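PDB 2PR7: haloacid dehalogenase/epoxide hydrolase family from Corynebacterium glutamicum ATCC 13032, which is of unknown precise function but is probably a metal-dependent hydrolase of the haloacid dehalogenase-like superfamily. Local coordinates for residues A[3-8]-A[129-134]; A[20-25]-A[118-123]; A[51-56]-A[67-72]; A[75-80]-A[89-94]. All blocks are in the same frame, centred on the assembly; numbering follows the deposited sequence.

Contact 1. Residues A[3-8]-A[129-134]; sequences RGLIVD and GLFGLE. With CA (calcium ion), chain C.
Phe-131 and Arg-3 share a single water, a small example of how the end of one helix is fastened to the start of a distant strand. Water 1 donates to Phe-131 O at 3.1 Å and accepts a weak bond from Arg-3 NH1. No direct hydrogen bond joins the two segments, and the rest of the contact is made by the Phe-131 ring. Because CG lies beside the backbone N and anti to the carbonyl carbon (chi1 -68°), the ring reaches toward the strand. Its rim meets the backbone at the start of the strand: Gly-4 O lies in the ring plane, 3.4 Å from Phe-131 CZ, and Arg-3 N lies near that plane, 4.1 Å from Phe-131 CE1. Leu-5 approaches obliquely, its CB 3.9 Å from Phe-131 CZ and its CD1 touching CE2. Val-95 and Val-35 also pack on the aromatic side chain. Immediately after it, Gly-132 takes positive phi and ends the helix. At the far end of the strand Asp-8 OD2 binds the calcium ion at 2.2 Å, joined there by Ala-10 O, Asp-99 OD1 and three waters. A C-terminal helix laid over the central strand of a parallel 3-2-1-4-5 sheet, with a metal-binding aspartate just past that strand, is the Rossmann-like fold of the haloacid dehalogenase superfamily.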
loop_
_atom_site.group_PDB
_atom_site.type_symbol
_atom_site.label_atom_id
_atom_site.label_comp_id
_atom_site.label_asym_id
_atom_site.label_seq_id
_atom_site.Cartn_x
_atom_site.Cartn_y
_atom_site.Cartn_z
ATOM N N ARG A 3 2.263 -9.402 7.335
ATOM C CA ARG A 3 0.834 -9.508 7.468
ATOM C C ARG A 3 0.104 -8.303 6.877
ATOM O O ARG A 3 -1.104 -8.361 6.735
ATOM C CB ARG A 3 0.491 -9.538 8.968
ATOM C CG ARG A 3 0.990 -10.740 9.789
ATOM C CD ARG A 3 0.692 -12.089 9.156
ATOM N NE ARG A 3 -0.630 -12.171 8.540
ATOM C CZ ARG A 3 -0.915 -12.921 7.470
ATOM N NH1 ARG A 3 0.009 -13.669 6.871
ATOM N NH2 ARG A 3 -2.145 -12.932 6.988
ATOM N N GLY A 4 0.807 -7.217 6.590
ATOM C CA GLY A 4 0.186 -5.996 6.160
ATOM C C GLY A 4 0.850 -5.449 4.910
ATOM O O GLY A 4 2.069 -5.425 4.821
ATOM N N LEU A 5 0.034 -4.987 3.959
ATOM C CA LEU A 5 0.498 -4.355 2.704
ATOM C C LEU A 5 -0.072 -2.957 2.620
ATOM O O LEU A 5 -1.313 -2.786 2.491
ATOM C CB LEU A 5 0.055 -5.202 1.520
ATOM C CG LEU A 5 0.306 -4.678 0.083
ATOM C CD1 LEU A 5 1.795 -4.355 -0.164
ATOM C CD2 LEU A 5 -0.204 -5.721 -0.922
ATOM N N ILE A 6 0.848 -1.988 2.640
ATOM C CA ILE A 6 0.527 -0.550 2.631
ATOM C C ILE A 6 1.026 -0.051 1.254
ATOM O O ILE A 6 2.188 -0.250 0.921
ATOM C CB ILE A 6 1.173 0.219 3.767
ATOM C CG1 ILE A 6 0.827 -0.384 5.149
ATOM C CG2 ILE A 6 0.818 1.735 3.641
ATOM C CD1 ILE A 6 1.565 0.262 6.325
ATOM N N VAL A 7 0.140 0.480 0.418
ATOM C CA VAL A 7 0.516 0.912 -0.933
ATOM C C VAL A 7 0.091 2.334 -1.213
ATOM O O VAL A 7 -0.895 2.794 -0.668
ATOM C CB VAL A 7 -0.069 0.009 -2.018
ATOM C CG1 VAL A 7 0.114 -1.503 -1.653
ATOM C CG2 VAL A 7 -1.514 0.302 -2.261
ATOM N N ASP A 8 0.882 3.018 -2.032
ATOM C CA ASP A 8 0.518 4.355 -2.471
ATOM C C ASP A 8 -0.506 4.215 -3.546
ATOM O O ASP A 8 -0.704 3.133 -4.099
ATOM C CB ASP A 8 1.711 5.187 -2.949
ATOM C CG ASP A 8 1.397 6.688 -2.953
ATOM O OD1 ASP A 8 0.244 7.124 -2.604
ATOM O OD2 ASP A 8 2.271 7.432 -3.255
ATOM N N GLY A 129 7.076 -12.545 -2.987
ATOM C CA GLY A 129 8.021 -13.265 -2.128
ATOM C C GLY A 129 7.782 -12.994 -0.645
ATOM O O GLY A 129 7.813 -13.916 0.164
ATOM N N LEU A 130 7.535 -11.743 -0.305
ATOM C CA LEU A 130 7.315 -11.312 1.067
ATOM C C LEU A 130 6.065 -11.932 1.676
ATOM O O LEU A 130 6.055 -12.293 2.842
ATOM C CB LEU A 130 7.243 -9.808 1.111
ATOM C CG LEU A 130 8.589 -9.093 1.076
ATOM C CD1 LEU A 130 8.384 -7.595 0.679
ATOM C CD2 LEU A 130 9.408 -9.248 2.362
ATOM N N PHE A 131 5.027 -12.084 0.865
ATOM C CA PHE A 131 3.739 -12.605 1.340
ATOM C C PHE A 131 3.529 -14.073 1.059
ATOM O O PHE A 131 2.567 -14.653 1.559
ATOM C CB PHE A 131 2.587 -11.726 0.796
ATOM C CG PHE A 131 2.600 -10.357 1.386
ATOM C CD1 PHE A 131 2.268 -10.186 2.721
ATOM C CD2 PHE A 131 2.987 -9.254 0.666
ATOM C CE1 PHE A 131 2.315 -8.932 3.303
ATOM C CE2 PHE A 131 3.033 -7.990 1.261
ATOM C CZ PHE A 131 2.684 -7.845 2.574
ATOM N N GLY A 132 4.435 -14.704 0.301
ATOM C CA GLY A 132 4.329 -16.136 -0.016
ATOM C C GLY A 132 3.172 -16.492 -0.891
ATOM O O GLY A 132 2.629 -17.577 -0.754
ATOM N N LEU A 133 2.850 -15.606 -1.812
ATOM C CA LEU A 133 1.751 -15.811 -2.733
ATOM C C LEU A 133 2.177 -16.808 -3.806
ATOM O O LEU A 133 3.362 -16.913 -4.147
ATOM C CB LEU A 133 1.303 -14.487 -3.338
ATOM C CG LEU A 133 0.996 -13.346 -2.385
ATOM C CD1 LEU A 133 0.534 -12.155 -3.203
ATOM C CD2 LEU A 133 -0.039 -13.728 -1.298
ATOM N N GLU A 134 1.203 -17.542 -4.317
ATOM C CA GLU A 134 1.471 -18.590 -5.286
ATOM C C GLU A 134 1.049 -18.119 -6.678
ATOM O O GLU A 134 0.015 -17.485 -6.844
ATOM C CB GLU A 134 0.760 -19.881 -4.878
ATOM C CG GLU A 134 1.515 -20.715 -3.829
HETATM CA CA CA C . 3.202 8.147 -5.134
HETATM O O HOH W 1 0.501 -14.296 3.835
HETATM O O HOH W 2 2.730 10.539 -4.995
HETATM O O HOH W 3 3.672 10.046 -7.012
HETATM O O HOH W 4 5.055 8.561 -3.613
#

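Contact 2. Residues A[20-25]-A[118-123]; sequences QRRWRN and QQFDRA. With EDO (1,2-ethanediol), chain D.
Phe-120 stands between Arg-22 and Trp-23, turning a face to one and an edge to the other, and so joins two helices, 17-32 and 120-131, of the Rossmann-like haloacid dehalogenase fold. Its CG is anti to the backbone N (chi1 -172°), which sends the ring from the first turn of its helix across to the neighbouring one. The edge carrying CD2 and CE2 points at the indole in a T-shaped pair: the Trp-23 five-membered ring and the Phe-120 ring have centroids 4.8 Å apart and planes at 86°. Over a face of the same phenyl ring sits Arg-22 CB, 4.0 Å from the Phe-120 centroid in a CH-pi contact. Beyond CB the arginine chain passes outward past the CD1-CE1 rim and bends at chi3, which turns a guanidinium face onto that rim: Phe-120 CD1 lies over its centre, 3.3 Å from Arg-22 CZ. The two planes are inclined by 55°, so this is a tilted approach and not a parallel stack. The guanidinium keeps its edge for Asp-121, whose OD1 lies in its plane and accepts from both terminal nitrogens, end-on, Arg-22 NH1 at 2.9 Å and Arg-22 NH2 at 3.0 Å. One carboxylate oxygen is thus held by two donors, while Arg-22 NE forms a salt bridge with the C-terminal Phe-137 OXT. Away from the phenyl ring, a 1,2-ethanediol, probably from the crystallisation liquor, bridges two other side chains of helix 17-32: its O1 donates to Gln-20 OE1 at 2.8 Å and accepts from Arg-24 NE at 3.0 Å.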
loop_
_atom_site.group_PDB
_atom_site.type_symbol
_atom_site.label_atom_id
_atom_site.label_comp_id
_atom_site.label_asym_id
_atom_site.label_seq_id
_atom_site.Cartn_x
_atom_site.Cartn_y
_atom_site.Cartn_z
ATOM N N GLN A 20 -3.183 -1.874 -13.731
ATOM C CA GLN A 20 -4.260 -1.870 -12.748
ATOM C C GLN A 20 -4.887 -3.245 -12.636
ATOM O O GLN A 20 -5.226 -3.698 -11.544
ATOM C CB GLN A 20 -5.289 -0.843 -13.095
ATOM C CG GLN A 20 -4.734 0.598 -13.013
ATOM C CD GLN A 20 -5.802 1.657 -12.970
ATOM O OE1 GLN A 20 -6.835 1.516 -12.301
ATOM N NE2 GLN A 20 -5.527 2.777 -13.639
ATOM N N ARG A 21 -5.059 -3.940 -13.764
ATOM C CA ARG A 21 -5.560 -5.345 -13.723
ATOM C C ARG A 21 -4.613 -6.214 -12.903
ATOM O O ARG A 21 -5.051 -7.074 -12.109
ATOM C CB ARG A 21 -5.777 -5.931 -15.125
ATOM C CG ARG A 21 -6.986 -5.389 -15.905
ATOM C CD ARG A 21 -7.252 -6.154 -17.207
ATOM N NE ARG A 21 -6.123 -6.100 -18.164
ATOM C CZ ARG A 21 -6.003 -5.203 -19.138
ATOM N NH1 ARG A 21 -6.883 -4.220 -19.284
ATOM N NH2 ARG A 21 -4.970 -5.245 -19.970
ATOM N N ARG A 22 -3.316 -6.086 -13.146
ATOM C CA ARG A 22 -2.298 -6.831 -12.401
ATOM C C ARG A 22 -2.337 -6.539 -10.889
ATOM O O ARG A 22 -2.330 -7.433 -10.067
ATOM C CB ARG A 22 -0.884 -6.677 -13.013
ATOM C CG ARG A 22 -0.741 -7.261 -14.367
ATOM C CD ARG A 22 0.657 -7.018 -14.876
ATOM N NE ARG A 22 1.651 -7.892 -14.246
ATOM C CZ ARG A 22 2.942 -7.867 -14.567
ATOM N NH1 ARG A 22 3.347 -7.003 -15.481
ATOM N NH2 ARG A 22 3.821 -8.673 -13.972
ATOM N N TRP A 23 -2.539 -5.298 -10.538
ATOM C CA TRP A 23 -2.635 -4.912 -9.135
ATOM C C TRP A 23 -3.899 -5.463 -8.514
ATOM O O TRP A 23 -3.859 -5.927 -7.393
ATOM C CB TRP A 23 -2.675 -3.404 -9.054
ATOM C CG TRP A 23 -1.329 -2.842 -8.714
ATOM C CD1 TRP A 23 -0.533 -2.082 -9.501
ATOM C CD2 TRP A 23 -0.596 -3.068 -7.480
ATOM N NE1 TRP A 23 0.637 -1.776 -8.820
ATOM C CE2 TRP A 23 0.618 -2.354 -7.579
ATOM C CE3 TRP A 23 -0.895 -3.750 -6.296
ATOM C CZ2 TRP A 23 1.566 -2.308 -6.535
ATOM C CZ3 TRP A 23 0.032 -3.707 -5.255
ATOM C CH2 TRP A 23 1.284 -3.013 -5.390
ATOM N N ARG A 24 -5.005 -5.473 -9.256
ATOM C CA ARG A 24 -6.253 -5.979 -8.708
ATOM C C ARG A 24 -6.162 -7.460 -8.405
ATOM O O ARG A 24 -6.607 -7.937 -7.378
ATOM C CB ARG A 24 -7.425 -5.673 -9.622
ATOM C CG ARG A 24 -7.852 -4.223 -9.496
ATOM C CD ARG A 24 -9.006 -3.909 -10.365
ATOM N NE ARG A 24 -9.359 -2.488 -10.235
ATOM C CZ ARG A 24 -10.479 -2.025 -9.681
ATOM N NH1 ARG A 24 -11.424 -2.854 -9.229
ATOM N NH2 ARG A 24 -10.667 -0.713 -9.619
ATOM N N ASN A 25 -5.479 -8.198 -9.265
ATOM C CA ASN A 25 -5.289 -9.600 -9.059
ATOM C C ASN A 25 -4.331 -9.842 -7.872
ATOM O O ASN A 25 -4.569 -10.749 -7.067
ATOM C CB ASN A 25 -4.770 -10.246 -10.371
ATOM C CG ASN A 25 -4.589 -11.704 -10.252
ATOM O OD1 ASN A 25 -5.549 -12.435 -9.991
ATOM N ND2 ASN A 25 -3.353 -12.170 -10.431
ATOM N N GLN A 118 9.244 1.163 -8.971
ATOM C CA GLN A 118 9.581 1.875 -10.203
ATOM C C GLN A 118 8.928 1.197 -11.410
ATOM O O GLN A 118 8.524 1.861 -12.350
ATOM C CB GLN A 118 11.105 1.977 -10.315
ATOM C CG GLN A 118 11.617 2.739 -11.517
ATOM C CD GLN A 118 13.133 3.034 -11.393
ATOM O OE1 GLN A 118 13.919 2.103 -11.383
ATOM N NE2 GLN A 118 13.533 4.335 -11.372
ATOM N N GLN A 119 8.851 -0.121 -11.410
ATOM C CA GLN A 119 8.134 -0.834 -12.485
ATOM C C GLN A 119 7.480 -2.024 -11.866
ATOM O O GLN A 119 8.060 -2.646 -10.964
ATOM C CB GLN A 119 9.035 -1.242 -13.640
ATOM C CG GLN A 119 10.201 -2.144 -13.320
ATOM C CD GLN A 119 10.472 -3.187 -14.441
ATOM O OE1 GLN A 119 10.970 -4.293 -14.181
ATOM N NE2 GLN A 119 10.155 -2.823 -15.684
ATOM N N PHE A 120 6.265 -2.332 -12.320
ATOM C CA PHE A 120 5.492 -3.392 -11.711
ATOM C C PHE A 120 6.278 -4.697 -11.705
ATOM O O PHE A 120 6.310 -5.407 -10.690
ATOM C CB PHE A 120 4.118 -3.598 -12.401
ATOM C CG PHE A 120 3.219 -4.550 -11.666
ATOM C CD1 PHE A 120 3.289 -5.934 -11.895
ATOM C CD2 PHE A 120 2.304 -4.101 -10.739
ATOM C CE1 PHE A 120 2.482 -6.846 -11.153
ATOM C CE2 PHE A 120 1.485 -4.971 -10.056
ATOM C CZ PHE A 120 1.567 -6.359 -10.249
ATOM N N ASP A 121 6.912 -5.034 -12.819
ATOM C CA ASP A 121 7.588 -6.323 -12.948
ATOM C C ASP A 121 8.662 -6.541 -11.900
ATOM O O ASP A 121 8.882 -7.668 -11.498
ATOM C CB ASP A 121 8.252 -6.505 -14.335
ATOM C CG ASP A 121 7.267 -6.714 -15.470
ATOM O OD1 ASP A 121 6.206 -7.282 -15.253
ATOM O OD2 ASP A 121 7.594 -6.352 -16.615
ATOM N N ARG A 122 9.359 -5.485 -11.503
ATOM C CA ARG A 122 10.385 -5.613 -10.480
ATOM C C ARG A 122 9.734 -5.729 -9.112
ATOM O O ARG A 122 10.025 -6.625 -8.348
ATOM C CB ARG A 122 11.327 -4.410 -10.500
ATOM C CG ARG A 122 12.527 -4.606 -9.652
ATOM C CD ARG A 122 13.562 -3.524 -9.828
ATOM N NE ARG A 122 14.705 -3.848 -8.984
ATOM C CZ ARG A 122 14.724 -3.660 -7.675
ATOM N NH1 ARG A 122 13.690 -3.104 -7.050
ATOM N NH2 ARG A 122 15.786 -4.011 -6.978
ATOM N N ALA A 123 8.825 -4.828 -8.813
ATOM C CA ALA A 123 8.199 -4.792 -7.506
ATOM C C ALA A 123 7.367 -6.043 -7.184
ATOM O O ALA A 123 7.309 -6.475 -6.041
ATOM C CB ALA A 123 7.355 -3.490 -7.340
HETATM C C1 EDO D . -6.975 0.037 -8.864
HETATM O O1 EDO D . -7.529 -0.136 -10.171
HETATM C C2 EDO D . -5.874 -0.989 -8.775
HETATM O O2 EDO D . -4.742 -0.459 -9.480
#

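Contact 3. Residues A[51-56]-A[67-72]; sequences PIRELE and SGELGV
Arg-53 and Glu-69 alone carry this surface contact, which illustrates how one ion pair and one water can connect two short helices whose backbones stay well apart. The ionic part is a salt bridge from Arg-53 NH2 to Glu-69 OE2. The modelled separation of 2.5 Å is unusually short and the N-H points well off the oxygen (119° at the hydrogen), so the hydrogen bond within the pair is weak and its exact length is doubtful. The flat groups are nonetheless turned almost into a common plane, 12° apart, and the carboxylate lies at the guanidinium edge. CG of Arg-53 is anti to the backbone N and the chain bends at chi3, while Glu-69 reaches out extended to meet it.

The water-mediated part runs beside the direct bond. Water 5 lies in the guanidinium plane, accepts from Arg-53 NE at 2.8 Å and donates to Glu-69 OE1. It stands where a second direct bond of a side-on, two-pronged pair would be, so that both carboxylate oxygens are engaged.

Backbone groups supply a third kind of restraint. Gly-46 O accepts from Arg-53 NH1 and Gly-46 N donates to Glu-69 OE2, so one loop residue ties both partners.

Between the segments runs strand 63-66; with strand 36-41 and helix 50-57 it forms a beta-alpha-beta crossover, the repeating connection of the Rossmann-like haloacid dehalogenase fold.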
loop_
_atom_site.group_PDB
_atom_site.type_symbol
_atom_site.label_atom_id
_atom_site.label_comp_id
_atom_site.label_asym_id
_atom_site.label_seq_id
_atom_site.Cartn_x
_atom_site.Cartn_y
_atom_site.Cartn_z
ATOM N N PRO A 51 -12.214 8.715 -6.224
ATOM C CA PRO A 51 -11.706 7.525 -6.926
ATOM C C PRO A 51 -10.876 6.624 -6.042
ATOM O O PRO A 51 -10.924 5.399 -6.194
ATOM C CB PRO A 51 -10.849 8.119 -8.055
ATOM C CG PRO A 51 -11.459 9.444 -8.313
ATOM C CD PRO A 51 -11.801 9.945 -6.921
ATOM N N ILE A 52 -10.102 7.209 -5.126
ATOM C CA ILE A 52 -9.249 6.420 -4.264
ATOM C C ILE A 52 -10.097 5.740 -3.213
ATOM O O ILE A 52 -10.002 4.532 -2.965
ATOM C CB ILE A 52 -8.160 7.260 -3.592
ATOM C CG1 ILE A 52 -7.430 8.176 -4.599
ATOM C CG2 ILE A 52 -7.203 6.332 -2.765
ATOM C CD1 ILE A 52 -6.338 9.001 -4.023
ATOM N N ARG A 53 -10.953 6.524 -2.575
ATOM C CA ARG A 53 -11.820 5.991 -1.528
ATOM C C ARG A 53 -12.734 4.857 -1.997
ATOM O O ARG A 53 -13.056 3.968 -1.212
ATOM C CB ARG A 53 -12.664 7.131 -0.958
ATOM C CG ARG A 53 -13.315 6.837 0.369
ATOM C CD ARG A 53 -13.991 8.095 0.903
ATOM N NE ARG A 53 -13.055 9.191 1.226
ATOM C CZ ARG A 53 -12.870 10.312 0.512
ATOM N NH1 ARG A 53 -13.549 10.593 -0.619
ATOM N NH2 ARG A 53 -11.996 11.183 0.965
ATOM N N GLU A 54 -13.152 4.899 -3.260
ATOM C CA GLU A 54 -13.958 3.846 -3.869
ATOM C C GLU A 54 -13.321 2.471 -3.751
ATOM O O GLU A 54 -14.014 1.461 -3.672
ATOM C CB GLU A 54 -14.194 4.154 -5.348
ATOM N N LEU A 55 -12.000 2.420 -3.744
ATOM C CA LEU A 55 -11.291 1.159 -3.565
ATOM C C LEU A 55 -11.529 0.543 -2.190
ATOM O O LEU A 55 -11.512 -0.672 -2.041
ATOM C CB LEU A 55 -9.790 1.367 -3.847
ATOM C CG LEU A 55 -9.479 1.836 -5.254
ATOM C CD1 LEU A 55 -7.994 2.115 -5.459
ATOM C CD2 LEU A 55 -9.963 0.800 -6.231
ATOM N N GLU A 56 -11.743 1.356 -1.174
ATOM C CA GLU A 56 -12.126 0.838 0.131
ATOM C C GLU A 56 -13.605 0.445 0.110
ATOM O O GLU A 56 -13.973 -0.649 0.516
ATOM C CB GLU A 56 -11.878 1.848 1.251
ATOM C CG GLU A 56 -12.408 1.341 2.588
ATOM C CD GLU A 56 -12.240 2.268 3.769
ATOM O OE1 GLU A 56 -11.328 3.128 3.826
ATOM O OE2 GLU A 56 -13.044 2.081 4.706
ATOM N N SER A 67 -3.415 11.745 3.506
ATOM C CA SER A 67 -2.726 12.706 4.365
ATOM C C SER A 67 -3.563 13.970 4.685
ATOM O O SER A 67 -3.522 14.447 5.803
ATOM C CB SER A 67 -1.418 13.111 3.715
ATOM O OG SER A 67 -1.637 13.757 2.474
ATOM N N GLY A 68 -4.302 14.504 3.716
ATOM C CA GLY A 68 -5.075 15.723 3.939
ATOM C C GLY A 68 -6.171 15.556 4.981
ATOM O O GLY A 68 -6.719 16.544 5.467
ATOM N N GLU A 69 -6.552 14.313 5.244
ATOM C CA GLU A 69 -7.561 13.954 6.233
ATOM C C GLU A 69 -6.907 13.528 7.546
ATOM O O GLU A 69 -7.472 13.724 8.602
ATOM C CB GLU A 69 -8.469 12.846 5.672
ATOM C CG GLU A 69 -9.225 13.252 4.419
ATOM C CD GLU A 69 -9.994 12.131 3.754
ATOM O OE1 GLU A 69 -10.061 10.987 4.302
ATOM O OE2 GLU A 69 -10.554 12.397 2.663
ATOM N N LEU A 70 -5.714 12.942 7.467
ATOM C CA LEU A 70 -4.991 12.491 8.643
ATOM C C LEU A 70 -4.334 13.611 9.404
ATOM O O LEU A 70 -4.194 13.540 10.607
ATOM C CB LEU A 70 -3.894 11.527 8.265
ATOM C CG LEU A 70 -4.236 10.144 7.754
ATOM C CD1 LEU A 70 -2.923 9.434 7.357
ATOM C CD2 LEU A 70 -4.995 9.354 8.839
ATOM N N GLY A 71 -3.902 14.637 8.720
ATOM C CA GLY A 71 -3.066 15.641 9.367
ATOM C C GLY A 71 -1.586 15.293 9.459
ATOM O O GLY A 71 -0.818 16.060 10.035
ATOM N N VAL A 72 -1.179 14.160 8.887
ATOM C CA VAL A 72 0.248 13.761 8.825
ATOM C C VAL A 72 0.491 13.197 7.446
ATOM O O VAL A 72 -0.456 12.767 6.786
ATOM C CB VAL A 72 0.609 12.706 9.900
ATOM C CG1 VAL A 72 0.526 13.319 11.282
ATOM C CG2 VAL A 72 -0.284 11.462 9.794
HETATM O O HOH W 5 -11.307 8.958 3.463
#

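Contact 4. Residues A[75-80]-A[89-94]; sequences PEEAAF and LPMRDC
Glu-77 extends away from its helix with CG anti to the backbone N (chi1 176°), and Met-91, modelled as selenomethionine, bends at its last torsion (chi3 -56°) so that the two side chains cross at about a right angle and the methyl end comes up against the glutamate. This crossing packs the first turn of helix 77-86 against the turn that leads into strand 94-98, within one alpha-beta unit of the Rossmann-like haloacid dehalogenase fold. It exemplifies how a long, unbranched side chain can bridge a helix and the loop that follows it. No hydrogen bond joins the segments. The selenium rests 4.1 Å from Phe-80 CB, and Met-91 CG lies 4.0 Å from Phe-80 O. Phe-80 thus offers its backbone and CB, while its ring leads away to Ala-107 of helix 101-110. Gln-81, Ala-84 and Leu-112 also touch Met-91. The 3-10 turn that presents the selenomethionine is held by Asp-93 N to Pro-90 O at 3.0 Å and by Cys-94 N to Met-91 O at 2.9 Å. At the exposed margin the closest approach is Met-91 CE to Glu-77 OE2, 3.6 Å, a methyl group resting against a carboxylate oxygen.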
loop_
_atom_site.group_PDB
_atom_site.type_symbol
_atom_site.label_atom_id
_atom_site.label_comp_id
_atom_site.label_asym_id
_atom_site.label_seq_id
_atom_site.Cartn_x
_atom_site.Cartn_y
_atom_site.Cartn_z
ATOM N N PRO A 75 6.926 11.099 4.561
ATOM C CA PRO A 75 7.497 9.938 5.263
ATOM C C PRO A 75 7.429 9.912 6.796
ATOM O O PRO A 75 8.084 9.080 7.417
ATOM C CB PRO A 75 8.952 9.933 4.761
ATOM C CG PRO A 75 9.251 11.391 4.656
ATOM C CD PRO A 75 7.988 12.020 4.124
ATOM N N GLU A 76 6.598 10.754 7.398
ATOM C CA GLU A 76 6.515 10.829 8.866
ATOM C C GLU A 76 6.113 9.500 9.446
ATOM O O GLU A 76 5.191 8.844 8.916
ATOM C CB GLU A 76 5.484 11.857 9.324
ATOM C CG GLU A 76 5.741 13.270 8.836
ATOM C CD GLU A 76 4.754 14.249 9.416
ATOM O OE1 GLU A 76 5.113 14.900 10.416
ATOM O OE2 GLU A 76 3.623 14.356 8.903
ATOM N N GLU A 77 6.796 9.092 10.516
ATOM C CA GLU A 77 6.494 7.823 11.172
ATOM C C GLU A 77 4.996 7.725 11.518
ATOM O O GLU A 77 4.395 6.671 11.387
ATOM C CB GLU A 77 7.356 7.646 12.420
ATOM C CG GLU A 77 7.013 6.406 13.194
ATOM C CD GLU A 77 8.014 6.112 14.308
ATOM O OE1 GLU A 77 9.181 6.537 14.182
ATOM O OE2 GLU A 77 7.621 5.426 15.282
ATOM N N ALA A 78 4.412 8.829 11.986
ATOM C CA ALA A 78 2.972 8.888 12.310
ATOM C C ALA A 78 2.020 8.452 11.185
ATOM O O ALA A 78 0.963 7.854 11.442
ATOM C CB ALA A 78 2.599 10.281 12.839
ATOM N N ALA A 79 2.409 8.724 9.940
ATOM C CA ALA A 79 1.617 8.344 8.784
ATOM C C ALA A 79 1.668 6.826 8.675
ATOM O O ALA A 79 0.638 6.158 8.496
ATOM C CB ALA A 79 2.164 9.005 7.541
ATOM N N PHE A 80 2.867 6.251 8.747
ATOM C CA PHE A 80 2.974 4.775 8.696
ATOM C C PHE A 80 2.269 4.081 9.850
ATOM O O PHE A 80 1.603 3.050 9.650
ATOM C CB PHE A 80 4.440 4.339 8.596
ATOM C CG PHE A 80 5.154 4.927 7.413
ATOM C CD1 PHE A 80 4.644 4.764 6.147
ATOM C CD2 PHE A 80 6.300 5.675 7.558
ATOM C CE1 PHE A 80 5.268 5.297 5.055
ATOM C CE2 PHE A 80 6.920 6.230 6.461
ATOM C CZ PHE A 80 6.382 6.047 5.213
ATOM N N LEU A 89 -2.137 -3.898 13.049
ATOM C CA LEU A 89 -0.838 -4.569 13.044
ATOM C C LEU A 89 0.214 -3.629 13.587
ATOM O O LEU A 89 0.044 -2.415 13.479
ATOM C CB LEU A 89 -0.440 -4.931 11.609
ATOM C CG LEU A 89 -1.163 -6.104 10.951
ATOM C CD1 LEU A 89 -0.755 -6.193 9.456
ATOM C CD2 LEU A 89 -0.831 -7.436 11.697
ATOM N N PRO A 90 1.325 -4.175 14.124
ATOM C CA PRO A 90 2.525 -3.357 14.365
ATOM C C PRO A 90 3.168 -2.996 13.046
ATOM O O PRO A 90 3.043 -3.740 12.092
ATOM C CB PRO A 90 3.460 -4.274 15.158
ATOM C CG PRO A 90 2.910 -5.618 15.059
ATOM C CD PRO A 90 1.513 -5.578 14.526
HETATM N N MSE A 91 3.814 -1.839 12.999
HETATM C CA MSE A 91 4.474 -1.379 11.776
HETATM C C MSE A 91 5.488 -2.416 11.270
HETATM O O MSE A 91 5.622 -2.612 10.064
HETATM C CB MSE A 91 5.165 -0.033 12.020
HETATM C CG MSE A 91 4.264 1.221 12.052
HETATM SE SE MSE A 91 5.265 2.843 12.281
HETATM C CE MSE A 91 6.168 2.459 13.852
ATOM N N ARG A 92 6.162 -3.120 12.188
ATOM C CA ARG A 92 7.174 -4.102 11.802
ATOM C C ARG A 92 6.585 -5.253 10.980
ATOM O O ARG A 92 7.323 -5.886 10.235
ATOM C CB ARG A 92 7.999 -4.634 13.016
ATOM C CG ARG A 92 7.210 -5.537 13.926
ATOM C CD ARG A 92 7.834 -5.746 15.332
ATOM N NE ARG A 92 6.779 -5.662 16.362
ATOM C CZ ARG A 92 6.972 -5.612 17.677
ATOM N NH1 ARG A 92 8.201 -5.657 18.204
ATOM N NH2 ARG A 92 5.913 -5.524 18.479
ATOM N N ASP A 93 5.269 -5.479 11.038
ATOM C CA ASP A 93 4.634 -6.547 10.285
ATOM C C ASP A 93 4.125 -6.089 8.923
ATOM O O ASP A 93 3.450 -6.818 8.199
ATOM C CB ASP A 93 3.495 -7.189 11.112
ATOM C CG ASP A 93 4.023 -7.970 12.280
ATOM O OD1 ASP A 93 5.208 -8.388 12.219
ATOM O OD2 ASP A 93 3.281 -8.138 13.268
ATOM N N CYS A 94 4.438 -4.858 8.567
ATOM C CA CYS A 94 3.923 -4.278 7.319
ATOM C C CYS A 94 5.019 -4.030 6.322
ATOM O O CYS A 94 6.156 -3.643 6.703
ATOM C CB CYS A 94 3.190 -2.976 7.573
ATOM S SG CYS A 94 1.757 -3.068 8.680
#

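Strand 4-7, the central strand of the sheet, brings contact 1 against contacts 2 and 4. Contacts 1 and 2 both use helix 120-131, their centres are 12 Å apart, and they meet where Val-7 CG1 packs 4.2 Å from Trp-23 CH2. Toward contact 4 the link is partly polar: Arg-3 N lies 3.0 Å from Asp-93 O, a probable hydrogen bond, and Leu-89 packs on the same backbone. Contacts 3 and 4 follow in series and touch through Val-72 CG2 and Ala-79 CA, 3.8 Å apart, whereas contacts 2 and 4 lie on opposite sides of the chain's centre, 22 Å between centres. Contact 1 holds a calcium ligand, Asp-8; the side chains of Trp-23 and Phe-80 each lie about 11 Å from the ion.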